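Local atomic coordinates of putative ManD family dehydratase (Pantoea ananatis, PDB entry 3T6C), a protein that dehydrates D-gluconate to 2-dehydro-3-deoxy-D-gluconate with low activity in vitro, using one magnesium ion per subunit. Residues N26-V32 / L83-P88. Sequence-based numbering, arbitrary orientation.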
loop_
_atom_site.group_PDB
_atom_site.type_symbol
_atom_site.label_atom_id
_atom_site.label_comp_id
_atom_site.label_asym_id
_atom_site.label_seq_id
_atom_site.Cartn_x
_atom_site.Cartn_y
_atom_site.Cartn_z
ATOM N N ASN A 26 2.006 -43.187 -30.191
ATOM C CA ASN A 26 2.949 -44.281 -30.420
ATOM C C ASN A 26 3.226 -45.110 -29.154
ATOM O O ASN A 26 2.805 -46.264 -29.080
ATOM C CB ASN A 26 4.253 -43.761 -31.028
ATOM C CG ASN A 26 5.187 -44.881 -31.464
ATOM O OD1 ASN A 26 4.952 -46.055 -31.163
ATOM N ND2 ASN A 26 6.261 -44.518 -32.171
ATOM N N LEU A 27 3.927 -44.549 -28.164
ATOM C CA LEU A 27 4.040 -45.246 -26.873
ATOM C C LEU A 27 2.756 -45.056 -26.102
ATOM O O LEU A 27 2.051 -44.057 -26.264
ATOM C CB LEU A 27 5.147 -44.641 -25.996
ATOM C CG LEU A 27 6.559 -44.746 -26.544
ATOM C CD1 LEU A 27 7.546 -43.895 -25.742
ATOM C CD2 LEU A 27 6.995 -46.205 -26.550
ATOM N N PHE A 28 2.470 -46.004 -25.229
ATOM C CA PHE A 28 1.383 -45.871 -24.258
ATOM C C PHE A 28 1.772 -46.578 -22.970
ATOM O O PHE A 28 2.666 -47.445 -22.974
ATOM C CB PHE A 28 0.028 -46.406 -24.793
ATOM C CG PHE A 28 0.049 -47.823 -25.210
ATOM C CD1 PHE A 28 0.344 -48.171 -26.524
ATOM C CD2 PHE A 28 -0.274 -48.827 -24.310
ATOM C CE1 PHE A 28 0.358 -49.506 -26.920
ATOM C CE2 PHE A 28 -0.282 -50.165 -24.728
ATOM C CZ PHE A 28 0.033 -50.489 -26.001
ATOM N N ILE A 29 1.207 -46.109 -21.856
ATOM C CA ILE A 29 1.542 -46.641 -20.532
ATOM C C ILE A 29 0.803 -47.969 -20.314
ATOM O O ILE A 29 -0.400 -48.115 -20.594
ATOM C CB ILE A 29 1.083 -45.621 -19.466
ATOM C CG1 ILE A 29 1.939 -44.335 -19.622
ATOM C CG2 ILE A 29 1.190 -46.229 -18.082
ATOM C CD1 ILE A 29 1.473 -43.184 -18.715
ATOM N N THR A 30 1.586 -49.006 -19.996
ATOM C CA THR A 30 0.999 -50.310 -19.745
ATOM C C THR A 30 0.838 -50.756 -18.292
ATOM O O THR A 30 -0.013 -51.614 -17.995
ATOM C CB THR A 30 1.827 -51.369 -20.458
ATOM O OG1 THR A 30 3.182 -51.340 -19.982
ATOM C CG2 THR A 30 1.810 -51.138 -21.976
ATOM N N ASN A 31 1.639 -50.168 -17.410
ATOM C CA ASN A 31 1.607 -50.567 -15.994
ATOM C C ASN A 31 2.193 -49.446 -15.179
ATOM O O ASN A 31 3.103 -48.817 -15.647
ATOM C CB ASN A 31 2.449 -51.865 -15.806
ATOM C CG ASN A 31 2.189 -52.546 -14.459
ATOM O OD1 ASN A 31 1.168 -53.226 -14.288
ATOM N ND2 ASN A 31 3.114 -52.398 -13.511
ATOM N N VAL A 32 1.709 -49.247 -13.963
ATOM C CA VAL A 32 2.285 -48.279 -13.044
ATOM C C VAL A 32 2.366 -48.986 -11.730
ATOM O O VAL A 32 1.350 -49.517 -11.239
ATOM C CB VAL A 32 1.399 -47.013 -12.877
ATOM C CG1 VAL A 32 1.974 -46.048 -11.765
ATOM C CG2 VAL A 32 1.244 -46.326 -14.237
ATOM N N LEU A 83 -3.730 -43.698 -15.435
ATOM C CA LEU A 83 -2.733 -43.571 -16.519
ATOM C C LEU A 83 -2.719 -44.648 -17.588
ATOM O O LEU A 83 -2.236 -44.425 -18.713
ATOM C CB LEU A 83 -1.313 -43.524 -15.934
ATOM C CG LEU A 83 -1.061 -42.291 -15.069
ATOM C CD1 LEU A 83 0.181 -42.471 -14.253
ATOM C CD2 LEU A 83 -0.944 -41.060 -15.986
ATOM N N ILE A 84 -3.310 -45.802 -17.290
ATOM C CA ILE A 84 -3.124 -46.917 -18.178
ATOM C C ILE A 84 -3.758 -46.597 -19.540
ATOM O O ILE A 84 -4.903 -46.097 -19.608
ATOM C CB ILE A 84 -3.729 -48.216 -17.588
ATOM C CG1 ILE A 84 -3.116 -48.540 -16.222
ATOM C CG2 ILE A 84 -3.508 -49.354 -18.609
ATOM C CD1 ILE A 84 -1.601 -48.644 -16.254
ATOM N N GLY A 85 -2.992 -46.865 -20.611
ATOM C CA GLY A 85 -3.390 -46.635 -21.983
ATOM C C GLY A 85 -3.079 -45.262 -22.503
ATOM O O GLY A 85 -3.270 -45.021 -23.698
ATOM N N LYS A 86 -2.648 -44.340 -21.644
ATOM C CA LYS A 86 -2.293 -42.974 -22.084
ATOM C C LYS A 86 -0.919 -42.822 -22.679
ATOM O O LYS A 86 -0.008 -43.572 -22.329
ATOM C CB LYS A 86 -2.456 -41.994 -20.910
ATOM C CG LYS A 86 -3.946 -41.828 -20.573
ATOM C CD LYS A 86 -4.144 -40.906 -19.386
ATOM C CE LYS A 86 -5.653 -40.769 -19.129
ATOM N NZ LYS A 86 -5.906 -40.026 -17.854
ATOM N N ASP A 87 -0.776 -41.860 -23.608
ATOM C CA ASP A 87 0.532 -41.559 -24.219
ATOM C C ASP A 87 1.380 -40.786 -23.192
ATOM O O ASP A 87 0.987 -39.699 -22.777
ATOM C CB ASP A 87 0.290 -40.693 -25.470
ATOM C CG ASP A 87 1.544 -40.358 -26.215
ATOM O OD1 ASP A 87 2.660 -40.625 -25.708
ATOM O OD2 ASP A 87 1.399 -39.790 -27.330
ATOM N N PRO A 88 2.515 -41.341 -22.751
ATOM C CA PRO A 88 3.381 -40.640 -21.768
ATOM C C PRO A 88 3.997 -39.343 -22.307
ATOM O O PRO A 88 4.545 -38.591 -21.518
ATOM C CB PRO A 88 4.466 -41.688 -21.438
ATOM C CG PRO A 88 4.558 -42.523 -22.723
ATOM C CD PRO A 88 3.119 -42.601 -23.233
#
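Ile29, at the start of strand 29-37, points into the loop formed by residues 83-88 and is gripped there through both its backbone and its side chain. Its N donates to Lys86 O at 2.9 Å (153° at the hydrogen), and its O accepts from Gly85 N, also at 2.9 Å and straighter, 166°, so both the N-H and the C=O of Ile29 are used. The loop begins with a type II beta turn, Leu83 to Lys86, closed by Lys86 N to Leu83 O, with Gly85 at positive phi in its third place. Ile29 CG1, beside its own backbone N (chi1 -66°), lies 3.4 Å from Lys86 O and runs along Pro88 CB, the two side chains sliding past each other in opposite directions; its CD1 reaches Leu83 CB at 4.0 Å. The side chain of Ile84 crosses that of Ile29 at about a right angle and folds its CD1 over the strand backbone, 3.7 Å from Asn31 CA, before meeting Val32 CG2. Val32 CG2 also rests on Leu83 CD1 at 4.0 Å. At the other end, Pro88 CG packs on Leu27 CB (3.9 Å), while Asp87 CA makes a CH...O contact to Leu27 O; the carboxylate turns to Ala89 N through OD1. Leu121 of helix 108-129 covers Ile29 and Pro88, and Ile117 covers Val32 and Leu83. Strand 44-51 pairs with the strand too, Thr30 and Asn31 both facing Glu50 in a classic beta bulge. The contact thus joins an edge strand of the N-terminal domain's three-stranded antiparallel sheet to the loop between helices 68-83 and 91-100, far from the magnesium site: two backbone hydrogen bonds, both of Ile29, hold the turn against the strand, and aliphatic side chains pack between strand, loop and helix 108-129.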